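Local coordinates for protein angel homolog 2 (Homo sapiens, PDB 6RW0) that acts as a 2',3'-cyclic phosphatase of the CCR4 family of deadenylases, and probably binds the 3' untranslated regions of mRNAs, at residues Arg18-Ile23 with Leu391-Ser396; Asn199-Asp204 with Leu259-Val264; Ser337-His342 with Leu421-Arg426. One frame throughout, in Å; residues are numbered along the deposited sequence.

Contact 1: Arg18-Ile23 with Leu391-Ser396; sequences RNWEYI and LLARLS
Arg18 and Ser396 meet at the tightly packed end of this antiparallel strand pair. Arg18 NE points almost straight at Ser396 O, 2.7 Å away (174° at the hydrogen), and that oxygen lies in the guanidinium plane. Arg18 NH2 reaches Leu395 O at 3.2 Å, arriving from above the plane of that carbonyl. The bend at chi3 (67°) turns the guanidinium toward the strand, where Leu395 CD2 rests over the centre of one face, 3.6 Å from Arg18 CZ, so the group is held both within and across its plane. Ser396 OG accepts from Asn19 N at 2.8 Å while Ser396 N returns a bond to Asn19 O, carrying the pairing past the strand ends.

Further along, Glu21 and Arg394 form a hydrogen-bonded pair whose side chains share one face of the sheet. Arg394 turns its NE and NH2 edge to a single oxygen, with Glu21 OE1 3.0 Å from Arg394 NE; the carboxylate and guanidinium planes are 55° apart. Ile23 CD1 sits over the guanidinium, 3.8 Å from Arg394 CZ, and Val339 O takes the remaining nitrogen, NH1. Replacing Arg394 by an alanine is likely to leave the Glu21 carboxylate without its charged mate, Val339 O without this donor, and Ile23 CD1 without the flat surface it rests on.

The looser side is near Tyr22, an exposed residue on the other face that loses just a small patch to the partner strand. Ala393 CB lies over its ring, 4.1 Å from the centroid; besides Leu392 O, which approaches Tyr22 CD1 at 3.7 Å, that ring meets the partner strand through this methyl. Strand 20-22 forms one edge of a seven-stranded mixed sheet, and strand 390-395 separates it from strand 421-428, whose Lys424 faces both Leu392 and Ala393 in a classic beta bulge.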
ATOM      1  N   ARG A  18      -1.490   5.015  20.313  1.00 19.45           N
ATOM      2  CA  ARG A  18      -1.354   3.870  19.404  1.00 18.92           C
ATOM      3  C   ARG A  18      -0.722   2.772  20.263  1.00 20.54           C
ATOM      4  O   ARG A  18       0.365   2.988  20.750  1.00 23.69           O
ATOM      5  CB  ARG A  18      -0.520   4.265  18.190  1.00 20.17           C
ATOM      6  CG  ARG A  18      -1.183   5.359  17.372  1.00 18.64           C
ATOM      7  CD  ARG A  18      -0.595   5.459  15.983  1.00 17.98           C
ATOM      8  NE  ARG A  18      -0.923   4.270  15.236  1.00 17.42           N
ATOM      9  CZ  ARG A  18      -0.417   3.957  14.060  1.00 17.20           C
ATOM     10  NH1 ARG A  18       0.406   4.792  13.455  1.00 18.18           N
ATOM     11  NH2 ARG A  18      -0.740   2.807  13.507  1.00 16.31           N
ATOM     12  N   ASN A  19      -1.394   1.657  20.409  1.00 22.36           N
ATOM     13  CA  ASN A  19      -0.964   0.543  21.277  1.00 24.27           C
ATOM     14  C   ASN A  19      -0.583  -0.677  20.464  1.00 21.76           C
ATOM     15  O   ASN A  19      -1.128  -0.850  19.425  1.00 22.56           O
ATOM     16  CB  ASN A  19      -2.125   0.066  22.151  1.00 29.24           C
ATOM     17  CG  ASN A  19      -2.911   1.194  22.770  1.00 32.42           C
ATOM     18  OD1 ASN A  19      -4.006   1.521  22.345  1.00 38.44           O
ATOM     19  ND2 ASN A  19      -2.332   1.803  23.770  1.00 32.73           N
ATOM     20  N   TRP A  20       0.321  -1.496  20.967  1.00 24.45           N
ATOM     21  CA  TRP A  20       0.565  -2.806  20.342  1.00 29.90           C
ATOM     22  C   TRP A  20      -0.582  -3.699  20.790  1.00 32.39           C
ATOM     23  O   TRP A  20      -0.757  -3.866  21.985  1.00 38.14           O
ATOM     24  CB  TRP A  20       1.895  -3.397  20.783  1.00 32.38           C
ATOM     25  CG  TRP A  20       3.058  -2.987  19.951  1.00 33.70           C
ATOM     26  CD1 TRP A  20       4.125  -2.255  20.358  1.00 37.14           C
ATOM     27  CD2 TRP A  20       3.260  -3.254  18.556  1.00 33.26           C
ATOM     28  NE1 TRP A  20       4.981  -2.052  19.315  1.00 38.60           N
ATOM     29  CE2 TRP A  20       4.468  -2.641  18.199  1.00 36.23           C
ATOM     30  CE3 TRP A  20       2.523  -3.906  17.575  1.00 32.45           C
ATOM     31  CZ2 TRP A  20       4.972  -2.710  16.907  1.00 36.50           C
ATOM     32  CZ3 TRP A  20       3.026  -3.986  16.303  1.00 32.61           C
ATOM     33  CH2 TRP A  20       4.234  -3.400  15.980  1.00 37.43           C
ATOM     34  N   GLU A  21      -1.393  -4.171  19.878  1.00 28.96           N
ATOM     35  CA  GLU A  21      -2.451  -5.124  20.168  1.00 28.80           C
ATOM     36  C   GLU A  21      -1.936  -6.492  19.757  1.00 28.09           C
ATOM     37  O   GLU A  21      -1.592  -6.699  18.587  1.00 26.76           O
ATOM     38  CB  GLU A  21      -3.721  -4.818  19.380  1.00 35.55           C
ATOM     39  CG  GLU A  21      -4.396  -3.524  19.724  1.00 44.11           C
ATOM     40  CD  GLU A  21      -5.645  -3.303  18.890  1.00 48.89           C
ATOM     41  OE1 GLU A  21      -5.838  -4.024  17.881  1.00 46.89           O
ATOM     42  OE2 GLU A  21      -6.432  -2.407  19.253  1.00 50.71           O
ATOM     43  N   TYR A  22      -1.857  -7.405  20.711  1.00 30.91           N
ATOM     44  CA  TYR A  22      -1.456  -8.774  20.439  1.00 32.03           C
ATOM     45  C   TYR A  22      -2.681  -9.583  20.053  1.00 34.58           C
ATOM     46  O   TYR A  22      -3.744  -9.461  20.669  1.00 37.44           O
ATOM     47  CB  TYR A  22      -0.755  -9.352  21.666  1.00 32.05           C
ATOM     48  CG  TYR A  22       0.633  -8.768  21.790  1.00 40.11           C
ATOM     49  CD1 TYR A  22       1.710  -9.361  21.148  1.00 43.57           C
ATOM     50  CD2 TYR A  22       0.859  -7.596  22.502  1.00 45.39           C
ATOM     51  CE1 TYR A  22       2.978  -8.823  21.233  1.00 48.03           C
ATOM     52  CE2 TYR A  22       2.128  -7.047  22.591  1.00 48.30           C
ATOM     53  CZ  TYR A  22       3.184  -7.667  21.954  1.00 51.48           C
ATOM     54  OH  TYR A  22       4.451  -7.134  22.037  1.00 55.87           O
ATOM     55  N   ILE A  23      -2.529 -10.380  19.005  1.00 33.49           N
ATOM     56  CA  ILE A  23      -3.639 -11.113  18.433  1.00 42.13           C
ATOM     57  C   ILE A  23      -3.666 -12.536  18.978  1.00 47.35           C
ATOM     58  O   ILE A  23      -3.503 -12.755  20.175  1.00 50.55           O
ATOM     59  CB  ILE A  23      -3.559 -11.126  16.901  1.00 43.45           C
ATOM     60  CG1 ILE A  23      -3.349  -9.716  16.350  1.00 43.87           C
ATOM     61  CG2 ILE A  23      -4.818 -11.748  16.332  1.00 46.34           C
ATOM     62  CD1 ILE A  23      -4.491  -8.754  16.613  1.00 45.32           C
ATOM     63  N   LEU A 391      -0.332 -13.553  12.251  1.00 21.32           N
ATOM     64  CA  LEU A 391      -0.246 -12.184  12.741  1.00 18.85           C
ATOM     65  C   LEU A 391      -0.102 -12.230  14.255  1.00 20.56           C
ATOM     66  O   LEU A 391      -0.999 -12.713  14.955  1.00 23.68           O
ATOM     67  CB  LEU A 391      -1.492 -11.392  12.361  1.00 20.86           C
ATOM     68  CG  LEU A 391      -1.489  -9.957  12.883  1.00 19.68           C
ATOM     69  CD1 LEU A 391      -0.364  -9.154  12.280  1.00 19.07           C
ATOM     70  CD2 LEU A 391      -2.822  -9.294  12.584  1.00 23.43           C
ATOM     71  N   LEU A 392       1.026 -11.741  14.758  1.00 19.20           N
ATOM     72  CA  LEU A 392       1.253 -11.731  16.198  1.00 20.42           C
ATOM     73  C   LEU A 392       0.734 -10.460  16.859  1.00 20.10           C
ATOM     74  O   LEU A 392       0.197 -10.516  17.973  1.00 23.59           O
ATOM     75  CB  LEU A 392       2.752 -11.848  16.479  1.00 20.74           C
ATOM     76  CG  LEU A 392       3.470 -13.105  15.998  1.00 23.83           C
ATOM     77  CD1 LEU A 392       4.969 -12.989  16.294  1.00 27.71           C
ATOM     78  CD2 LEU A 392       2.873 -14.329  16.672  1.00 27.97           C
ATOM     79  N   ALA A 393       0.900  -9.313  16.206  1.00 20.01           N
ATOM     80  CA  ALA A 393       0.548  -8.036  16.811  1.00 21.34           C
ATOM     81  C   ALA A 393       0.433  -6.976  15.728  1.00 19.68           C
ATOM     82  O   ALA A 393       0.989  -7.107  14.634  1.00 18.33           O
ATOM     83  CB  ALA A 393       1.606  -7.601  17.830  1.00 23.55           C
ATOM     84  N   ARG A 394      -0.286  -5.906  16.058  1.00 19.69           N
ATOM     85  CA  ARG A 394      -0.411  -4.758  15.173  1.00 19.16           C
ATOM     86  C   ARG A 394      -0.434  -3.493  16.020  1.00 18.34           C
ATOM     87  O   ARG A 394      -0.809  -3.520  17.194  1.00 21.15           O
ATOM     88  CB  ARG A 394      -1.679  -4.831  14.320  1.00 21.27           C
ATOM     89  CG  ARG A 394      -2.952  -4.815  15.129  1.00 22.68           C
ATOM     90  CD  ARG A 394      -4.167  -5.119  14.266  1.00 25.37           C
ATOM     91  NE  ARG A 394      -5.334  -5.186  15.133  1.00 29.93           N
ATOM     92  CZ  ARG A 394      -6.415  -5.920  14.907  1.00 34.45           C
ATOM     93  NH1 ARG A 394      -6.515  -6.664  13.816  1.00 33.38           N
ATOM     94  NH2 ARG A 394      -7.403  -5.899  15.790  1.00 38.69           N
ATOM     95  N   LEU A 395      -0.033  -2.379  15.410  1.00 18.40           N
ATOM     96  CA  LEU A 395      -0.013  -1.087  16.097  1.00 17.86           C
ATOM     97  C   LEU A 395      -1.345  -0.397  15.839  1.00 16.27           C
ATOM     98  O   LEU A 395      -1.638  -0.001  14.707  1.00 17.30           O
ATOM     99  CB  LEU A 395       1.132  -0.218  15.590  1.00 19.24           C
ATOM    100  CG  LEU A 395       1.302   1.115  16.330  1.00 20.30           C
ATOM    101  CD1 LEU A 395       1.775   0.822  17.738  1.00 23.88           C
ATOM    102  CD2 LEU A 395       2.253   2.037  15.609  1.00 22.14           C
ATOM    103  N   SER A 396      -2.137  -0.210  16.888  1.00 17.64           N
ATOM    104  CA  SER A 396      -3.515   0.222  16.689  1.00 17.57           C
ATOM    105  C   SER A 396      -3.587   1.591  16.012  1.00 17.86           C
ATOM    106  O   SER A 396      -2.722   2.455  16.193  1.00 18.62           O
ATOM    107  CB  SER A 396      -4.262   0.229  18.019  1.00 20.24           C
ATOM    108  OG  SER A 396      -3.715   1.166  18.923  1.00 21.20           O
TER

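Contact 2: Asn199-Asp204 with Leu259-Val264; sequences NPRRGD and LPIGKV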
ATOM      1  N   ASN A 199      -7.357   9.273  -8.503  1.00 14.35           N
ATOM      2  CA  ASN A 199      -8.575   9.739  -9.167  1.00 15.86           C
ATOM      3  C   ASN A 199      -9.793   8.881  -8.846  1.00 15.50           C
ATOM      4  O   ASN A 199      -9.890   7.736  -9.298  1.00 15.87           O
ATOM      5  CB  ASN A 199      -8.287   9.764 -10.675  1.00 16.37           C
ATOM      6  CG  ASN A 199      -9.292  10.571 -11.455  1.00 19.35           C
ATOM      7  OD1 ASN A 199     -10.477  10.254 -11.457  1.00 20.20           O
ATOM      8  ND2 ASN A 199      -8.822  11.610 -12.147  1.00 21.39           N
ATOM      9  N   PRO A 200     -10.747   9.399  -8.066  1.00 15.08           N
ATOM     10  CA  PRO A 200     -11.861   8.550  -7.620  1.00 15.24           C
ATOM     11  C   PRO A 200     -12.756   8.009  -8.716  1.00 15.10           C
ATOM     12  O   PRO A 200     -13.386   6.960  -8.527  1.00 15.80           O
ATOM     13  CB  PRO A 200     -12.652   9.475  -6.680  1.00 17.40           C
ATOM     14  CG  PRO A 200     -11.623  10.386  -6.137  1.00 20.47           C
ATOM     15  CD  PRO A 200     -10.632  10.625  -7.244  1.00 16.28           C
ATOM     16  N   ARG A 201     -12.909   8.708  -9.821  1.00 13.44           N
ATOM     17  CA  ARG A 201     -13.784   8.240 -10.916  1.00 13.25           C
ATOM     18  C   ARG A 201     -13.197   7.005 -11.607  1.00 13.73           C
ATOM     19  O   ARG A 201     -13.946   6.198 -12.045  1.00 14.13           O
ATOM     20  CB  ARG A 201     -14.027   9.358 -11.932  1.00 13.11           C
ATOM     21  CG  ARG A 201     -15.036   8.986 -13.010  1.00 15.28           C
ATOM     22  CD  ARG A 201     -15.408  10.143 -13.921  1.00 14.43           C
ATOM     23  NE  ARG A 201     -14.304  10.597 -14.738  1.00 14.35           N
ATOM     24  CZ  ARG A 201     -14.418  11.053 -15.968  1.00 14.31           C
ATOM     25  NH1 ARG A 201     -15.533  10.883 -16.646  1.00 14.57           N
ATOM     26  NH2 ARG A 201     -13.399  11.661 -16.535  1.00 14.71           N
ATOM     27  N   ARG A 202     -11.881   6.920 -11.721  1.00 12.88           N
ATOM     28  CA  ARG A 202     -11.246   5.894 -12.580  1.00 14.04           C
ATOM     29  C   ARG A 202     -10.962   4.559 -11.889  1.00 13.10           C
ATOM     30  O   ARG A 202      -9.837   4.132 -11.893  1.00 14.02           O
ATOM     31  CB  ARG A 202      -9.988   6.487 -13.215  1.00 14.49           C
ATOM     32  CG  ARG A 202     -10.269   7.733 -14.045  1.00 14.44           C
ATOM     33  CD  ARG A 202     -11.356   7.537 -15.093  1.00 14.66           C
ATOM     34  NE  ARG A 202     -11.078   6.454 -16.016  1.00 15.16           N
ATOM     35  CZ  ARG A 202     -10.290   6.543 -17.066  1.00 15.88           C
ATOM     36  NH1 ARG A 202      -9.738   7.699 -17.365  1.00 16.47           N
ATOM     37  NH2 ARG A 202     -10.052   5.482 -17.803  1.00 16.44           N
ATOM     38  N   GLY A 203     -12.018   3.851 -11.519  1.00 14.13           N
ATOM     39  CA  GLY A 203     -11.955   2.512 -10.916  1.00 13.26           C
ATOM     40  C   GLY A 203     -11.480   1.483 -11.922  1.00 14.22           C
ATOM     41  O   GLY A 203     -11.002   0.460 -11.506  1.00 14.90           O
ATOM     42  N   ASP A 204     -11.738   1.727 -13.201  1.00 13.93           N
ATOM     43  CA  ASP A 204     -11.248   0.860 -14.291  1.00 13.49           C
ATOM     44  C   ASP A 204      -9.716   0.866 -14.264  1.00 13.31           C
ATOM     45  O   ASP A 204      -9.134  -0.178 -14.307  1.00 13.21           O
ATOM     46  CB  ASP A 204     -11.794   1.332 -15.640  1.00 13.66           C
ATOM     47  CG  ASP A 204     -11.584   2.794 -15.987  1.00 14.81           C
ATOM     48  OD1 ASP A 204     -11.485   3.607 -15.097  1.00 14.04           O
ATOM     49  OD2 ASP A 204     -11.530   3.070 -17.150  1.00 16.53           O
ATOM     50  N   LEU A 259     -21.159  -2.413 -12.405  1.00 17.90           N
ATOM     51  CA  LEU A 259     -20.472  -1.582 -11.421  1.00 17.00           C
ATOM     52  C   LEU A 259     -19.945  -0.307 -12.073  1.00 15.12           C
ATOM     53  O   LEU A 259     -19.101  -0.393 -12.975  1.00 16.73           O
ATOM     54  CB  LEU A 259     -19.326  -2.369 -10.806  1.00 19.08           C
ATOM     55  CG  LEU A 259     -18.442  -1.706  -9.760  1.00 19.86           C
ATOM     56  CD1 LEU A 259     -19.271  -1.214  -8.609  1.00 22.99           C
ATOM     57  CD2 LEU A 259     -17.391  -2.712  -9.279  1.00 19.95           C
ATOM     58  N   PRO A 260     -20.400   0.873 -11.659  1.00 15.85           N
ATOM     59  CA  PRO A 260     -19.843   2.115 -12.217  1.00 16.63           C
ATOM     60  C   PRO A 260     -18.377   2.287 -11.853  1.00 14.96           C
ATOM     61  O   PRO A 260     -17.919   1.870 -10.785  1.00 15.18           O
ATOM     62  CB  PRO A 260     -20.696   3.216 -11.571  1.00 17.79           C
ATOM     63  CG  PRO A 260     -21.949   2.534 -11.120  1.00 18.17           C
ATOM     64  CD  PRO A 260     -21.526   1.137 -10.740  1.00 17.89           C
ATOM     65  N   ILE A 261     -17.626   2.917 -12.761  1.00 14.84           N
ATOM     66  CA  ILE A 261     -16.182   3.042 -12.548  1.00 14.43           C
ATOM     67  C   ILE A 261     -15.854   3.806 -11.270  1.00 14.45           C
ATOM     68  O   ILE A 261     -14.842   3.524 -10.612  1.00 14.91           O
ATOM     69  CB  ILE A 261     -15.469   3.637 -13.784  1.00 14.92           C
ATOM     70  CG1 ILE A 261     -16.034   4.995 -14.192  1.00 15.42           C
ATOM     71  CG2 ILE A 261     -15.543   2.656 -14.959  1.00 15.02           C
ATOM     72  CD1 ILE A 261     -15.190   5.657 -15.273  1.00 16.05           C
ATOM     73  N   GLY A 262     -16.682   4.761 -10.884  1.00 14.41           N
ATOM     74  CA  GLY A 262     -16.409   5.533  -9.697  1.00 15.50           C
ATOM     75  C   GLY A 262     -16.816   4.892  -8.395  1.00 16.74           C
ATOM     76  O   GLY A 262     -16.588   5.489  -7.339  1.00 22.14           O
ATOM     77  N   LYS A 263     -17.443   3.715  -8.434  1.00 14.58           N
ATOM     78  CA  LYS A 263     -17.853   3.003  -7.233  1.00 14.75           C
ATOM     79  C   LYS A 263     -16.851   1.939  -6.824  1.00 15.26           C
ATOM     80  O   LYS A 263     -16.992   1.343  -5.753  1.00 18.24           O
ATOM     81  CB  LYS A 263     -19.240   2.379  -7.423  1.00 17.70           C
ATOM     82  CG  LYS A 263     -20.328   3.401  -7.765  1.00 24.63           C
ATOM     83  CD  LYS A 263     -20.490   4.485  -6.710  1.00 36.17           C
ATOM     84  CE  LYS A 263     -21.302   3.990  -5.533  1.00 43.02           C
ATOM     85  NZ  LYS A 263     -22.625   3.462  -5.960  1.00 48.26           N
ATOM     86  N   VAL A 264     -15.819   1.725  -7.632  1.00 14.71           N
ATOM     87  CA  VAL A 264     -14.845   0.670  -7.383  1.00 14.38           C
ATOM     88  C   VAL A 264     -14.115   0.897  -6.069  1.00 14.88           C
ATOM     89  O   VAL A 264     -13.914  -0.038  -5.281  1.00 14.70           O
ATOM     90  CB  VAL A 264     -13.862   0.600  -8.566  1.00 14.16           C
ATOM     91  CG1 VAL A 264     -12.639  -0.218  -8.234  1.00 15.94           C
ATOM     92  CG2 VAL A 264     -14.551   0.062  -9.794  1.00 15.61           C
TER
HETATM   93  O   HOH W   1     -13.494   4.120  -8.154  1.00 16.59           O
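Arg201 and Gly262 bring the two backbones together, their CA atoms only 4.0 Å apart, where an irregular loop runs past the start of helix 203-220. Arg202 occupies the N-cap position and is the centre of an inverse gamma turn, closed by a weak bond from Gly203 N to Arg201 O. The same Gly203 N also makes a weak bond across the contact to Ile261 O, 3.0 Å away but with only 124° at the hydrogen. One N-H is thus divided between two carbonyl oxygens, neither met well. A water molecule completes the backbone link, lying 2.9 Å from Pro200 O and equally far from Ile261 O.

Close fit marks Gly203: Val264 CB is 3.6 Å from Gly203 CA, and a beta carbon on the glycine would run into both Val264 and Ile261 O. Ile261 is the side chain that fills the junction. With CG1 set between its backbone N and carbonyl carbon (chi1 57°), it lays Ile261 CG1 against Arg201 O at 3.2 Å. The two branches part at CB: Ile261 CD1 runs alongside Arg201 CG at 4.0 Å, and Ile261 CG2 lies beside Asp204 CB, also at 4.0 Å.

Asp204 is steadied from the flank by Arg202, which grips it side-on, Arg202 NE to Asp204 OD1, and Arg202 NH2 to Asp204 OD2 at 2.9 Å, the latter met on the syn side. Arg275 adds a second salt bridge at OD2, so this buried carboxylate is likely to stay charged. The helix begun here links the parallel neighbours 189-195 and 231-236, making the contact the entry of a beta-alpha-beta crossover in a DNase I-like domain.

Contact 3: Ser337-His342 with Leu421-Arg426; sequences SSVYSH and LLAKFR
Between the two beta-sheets of the DNase I-like sandwich, Val339 and Tyr340 reach from the end of strand 336-338 to Leu421, Ala423 and Phe425 on strand 421-428. The gap is spanned by side chains, for the closest CA atoms, those of Val339 and Ala423, are 7.0 Å apart. Val339 CG2 faces two partners on one side, 3.8 Å from Ala423 CB and 3.7 Å from Phe425 CZ. Tyr340, with CG set opposite its carbonyl carbon (chi1 -66°), sends its ring across Leu421, Tyr340 CE2 coming within 3.6 Å of Leu421 CG.

The phenol oxygen ends at the strand backbone. Leu422 N donates to Tyr340 OH over 3.2 Å, nearly straight at 173°, and the hydroxyl is bonded in turn to Leu395 O, its stronger partner. A buried polar atom is therefore satisfied by main chain from two adjacent strands, which fixes the far end of the ring. Val339 CG1 rests over one face of that ring, offset toward the rim.

All six touching residues are buried. Val339 and Leu421 also pack on Ile366 of strand 359-369, the Phe425 ring meets that of Tyr368, and strand 421-428 lies between strands 390-395 and 49-58.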
ATOM      1  N   SER A 337      -5.395 -11.912   4.077  1.00 17.41           N
ATOM      2  CA  SER A 337      -6.082 -11.254   5.171  1.00 17.90           C
ATOM      3  C   SER A 337      -5.524  -9.850   5.318  1.00 16.70           C
ATOM      4  O   SER A 337      -4.428  -9.544   4.848  1.00 17.35           O
ATOM      5  CB  SER A 337      -5.853 -12.016   6.478  1.00 20.07           C
ATOM      6  OG  SER A 337      -6.522 -13.264   6.462  1.00 23.34           O
ATOM      7  N   SER A 338      -6.290  -8.997   5.984  1.00 17.53           N
ATOM      8  CA  SER A 338      -5.865  -7.644   6.301  1.00 16.18           C
ATOM      9  C   SER A 338      -5.395  -7.608   7.747  1.00 15.80           C
ATOM     10  O   SER A 338      -6.050  -8.159   8.636  1.00 17.83           O
ATOM     11  CB  SER A 338      -7.021  -6.661   6.119  1.00 17.52           C
ATOM     12  OG  SER A 338      -6.694  -5.374   6.622  1.00 16.88           O
ATOM     13  N   VAL A 339      -4.270  -6.938   7.991  1.00 16.54           N
ATOM     14  CA  VAL A 339      -3.784  -6.792   9.362  1.00 17.40           C
ATOM     15  C   VAL A 339      -4.833  -6.116  10.236  1.00 16.70           C
ATOM     16  O   VAL A 339      -5.104  -6.552  11.360  1.00 18.11           O
ATOM     17  CB  VAL A 339      -2.445  -6.034   9.397  1.00 16.52           C
ATOM     18  CG1 VAL A 339      -2.126  -5.552  10.825  1.00 17.17           C
ATOM     19  CG2 VAL A 339      -1.340  -6.929   8.866  1.00 17.69           C
ATOM     20  N   TYR A 340      -5.415  -5.028   9.743  1.00 16.14           N
ATOM     21  CA  TYR A 340      -6.380  -4.242  10.490  1.00 15.46           C
ATOM     22  C   TYR A 340      -7.809  -4.630  10.144  1.00 16.51           C
ATOM     23  O   TYR A 340      -8.104  -5.078   9.033  1.00 17.60           O
ATOM     24  CB  TYR A 340      -6.138  -2.768  10.211  1.00 16.18           C
ATOM     25  CG  TYR A 340      -4.813  -2.290  10.755  1.00 14.90           C
ATOM     26  CD1 TYR A 340      -4.697  -1.898  12.071  1.00 15.54           C
ATOM     27  CD2 TYR A 340      -3.677  -2.260   9.969  1.00 16.10           C
ATOM     28  CE1 TYR A 340      -3.491  -1.450  12.585  1.00 16.04           C
ATOM     29  CE2 TYR A 340      -2.462  -1.834  10.478  1.00 15.66           C
ATOM     30  CZ  TYR A 340      -2.374  -1.426  11.784  1.00 15.25           C
ATOM     31  OH  TYR A 340      -1.160  -0.985  12.264  1.00 17.18           O
ATOM     32  N   SER A 341      -8.692  -4.487  11.137  1.00 18.16           N
ATOM     33  CA  SER A 341     -10.097  -4.840  10.993  1.00 18.19           C
ATOM     34  C   SER A 341     -10.992  -3.653  10.648  1.00 17.62           C
ATOM     35  O   SER A 341     -12.171  -3.859  10.338  1.00 20.10           O
ATOM     36  CB  SER A 341     -10.600  -5.518  12.272  1.00 25.13           C
ATOM     37  OG  SER A 341     -10.626  -4.588  13.331  1.00 34.72           O
ATOM     38  N   HIS A 342     -10.467  -2.428  10.673  1.00 16.96           N
ATOM     39  CA  HIS A 342     -11.055  -1.230  10.086  1.00 17.22           C
ATOM     40  C   HIS A 342     -12.110  -0.552  10.956  1.00 16.88           C
ATOM     41  O   HIS A 342     -12.510   0.565  10.634  1.00 17.13           O
ATOM     42  CB  HIS A 342     -11.618  -1.458   8.666  1.00 16.80           C
ATOM     43  CG  HIS A 342     -10.693  -2.244   7.794  1.00 15.81           C
ATOM     44  ND1 HIS A 342      -9.388  -1.865   7.575  1.00 16.06           N
ATOM     45  CD2 HIS A 342     -10.868  -3.403   7.119  1.00 17.80           C
ATOM     46  CE1 HIS A 342      -8.803  -2.753   6.791  1.00 17.46           C
ATOM     47  NE2 HIS A 342      -9.675  -3.706   6.516  1.00 18.00           N
ATOM     48  N   LEU A 421       1.362   2.125   9.328  1.00 14.64           N
ATOM     49  CA  LEU A 421       0.805   0.840   9.730  1.00 13.47           C
ATOM     50  C   LEU A 421       1.967  -0.061  10.110  1.00 14.47           C
ATOM     51  O   LEU A 421       3.042   0.018   9.502  1.00 16.02           O
ATOM     52  CB  LEU A 421       0.034   0.226   8.562  1.00 15.20           C
ATOM     53  CG  LEU A 421      -1.376   0.772   8.305  1.00 16.61           C
ATOM     54  CD1 LEU A 421      -1.401   2.246   7.948  1.00 19.52           C
ATOM     55  CD2 LEU A 421      -2.074  -0.045   7.200  1.00 17.65           C
ATOM     56  N   LEU A 422       1.773  -0.909  11.116  1.00 15.91           N
ATOM     57  CA  LEU A 422       2.865  -1.750  11.585  1.00 16.91           C
ATOM     58  C   LEU A 422       2.307  -3.065  12.085  1.00 15.42           C
ATOM     59  O   LEU A 422       1.340  -3.080  12.854  1.00 16.56           O
ATOM     60  CB  LEU A 422       3.644  -1.033  12.690  1.00 18.31           C
ATOM     61  CG  LEU A 422       4.867  -1.729  13.284  1.00 23.98           C
ATOM     62  CD1 LEU A 422       6.007  -1.912  12.290  1.00 25.95           C
ATOM     63  CD2 LEU A 422       5.349  -0.926  14.511  1.00 25.70           C
ATOM     64  N   ALA A 423       2.934  -4.163  11.663  1.00 16.03           N
ATOM     65  CA  ALA A 423       2.516  -5.498  12.044  1.00 15.88           C
ATOM     66  C   ALA A 423       3.736  -6.332  12.388  1.00 16.87           C
ATOM     67  O   ALA A 423       4.812  -6.150  11.809  1.00 17.44           O
ATOM     68  CB  ALA A 423       1.788  -6.185  10.889  1.00 18.44           C
ATOM     69  N   LYS A 424       3.544  -7.290  13.291  1.00 17.13           N
ATOM     70  CA  LYS A 424       4.542  -8.319  13.549  1.00 19.69           C
ATOM     71  C   LYS A 424       3.974  -9.669  13.135  1.00 17.47           C
ATOM     72  O   LYS A 424       2.873 -10.038  13.563  1.00 19.73           O
ATOM     73  CB  LYS A 424       4.972  -8.377  15.010  1.00 26.58           C
ATOM     74  CG  LYS A 424       6.124  -9.364  15.204  1.00 35.18           C
ATOM     75  CD  LYS A 424       6.915  -9.118  16.481  1.00 41.82           C
ATOM     76  CE  LYS A 424       7.266 -10.436  17.151  1.00 47.92           C
ATOM     77  NZ  LYS A 424       8.371 -10.303  18.132  1.00 52.52           N
ATOM     78  N   PHE A 425       4.739 -10.384  12.329  1.00 19.92           N
ATOM     79  CA  PHE A 425       4.328 -11.683  11.768  1.00 20.47           C
ATOM     80  C   PHE A 425       5.233 -12.811  12.257  1.00 21.93           C
ATOM     81  O   PHE A 425       6.352 -12.564  12.626  1.00 22.05           O
ATOM     82  CB  PHE A 425       4.415 -11.666  10.241  1.00 19.19           C
ATOM     83  CG  PHE A 425       3.444 -10.739   9.564  1.00 17.27           C
ATOM     84  CD1 PHE A 425       2.093 -11.011   9.531  1.00 18.70           C
ATOM     85  CD2 PHE A 425       3.896  -9.595   8.945  1.00 16.92           C
ATOM     86  CE1 PHE A 425       1.213 -10.145   8.911  1.00 17.85           C
ATOM     87  CE2 PHE A 425       3.013  -8.734   8.334  1.00 16.97           C
ATOM     88  CZ  PHE A 425       1.678  -9.012   8.310  1.00 16.49           C
ATOM     89  N   ARG A 426       4.700 -14.020  12.225  1.00 20.92           N
ATOM     90  CA  ARG A 426       5.457 -15.239  12.540  1.00 21.27           C
ATOM     91  C   ARG A 426       5.365 -16.192  11.347  1.00 23.39           C
ATOM     92  O   ARG A 426       4.275 -16.460  10.909  1.00 24.17           O
ATOM     93  CB  ARG A 426       4.887 -15.956  13.765  1.00 23.13           C
ATOM     94  CG  ARG A 426       5.510 -17.324  13.989  1.00 25.62           C
ATOM     95  CD  ARG A 426       5.433 -17.766  15.435  1.00 27.85           C
ATOM     96  NE  ARG A 426       6.166 -16.877  16.297  1.00 28.10           N
ATOM     97  CZ  ARG A 426       5.915 -16.723  17.586  1.00 32.31           C
ATOM     98  NH1 ARG A 426       4.992 -17.457  18.163  1.00 33.76           N
ATOM     99  NH2 ARG A 426       6.589 -15.848  18.294  1.00 33.82           N
TER

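From the N terminus, residues 18-23 wait for nearly the whole chain before contact 1 closes with 391-396, a loop of 367 residues. Contact 2 is nested inside it, joining 199-204 to 259-264 over a much shorter span and closing before contact 3 opens at 337-342. Contact 3 then crosses contact 1: its first segment precedes 391-396 and its second, 421-426, follows. Contacts 1 and 3 have centres about 8 Å apart and touch through neighbouring strands 390-395 and 421-428; one adds an edge strand to that sheet, the other ties it to the second sheet. Contact 2, about 33 Å from contact 1 between centres, instead joins the start of helix 203-220 to the loop after strand 253-255.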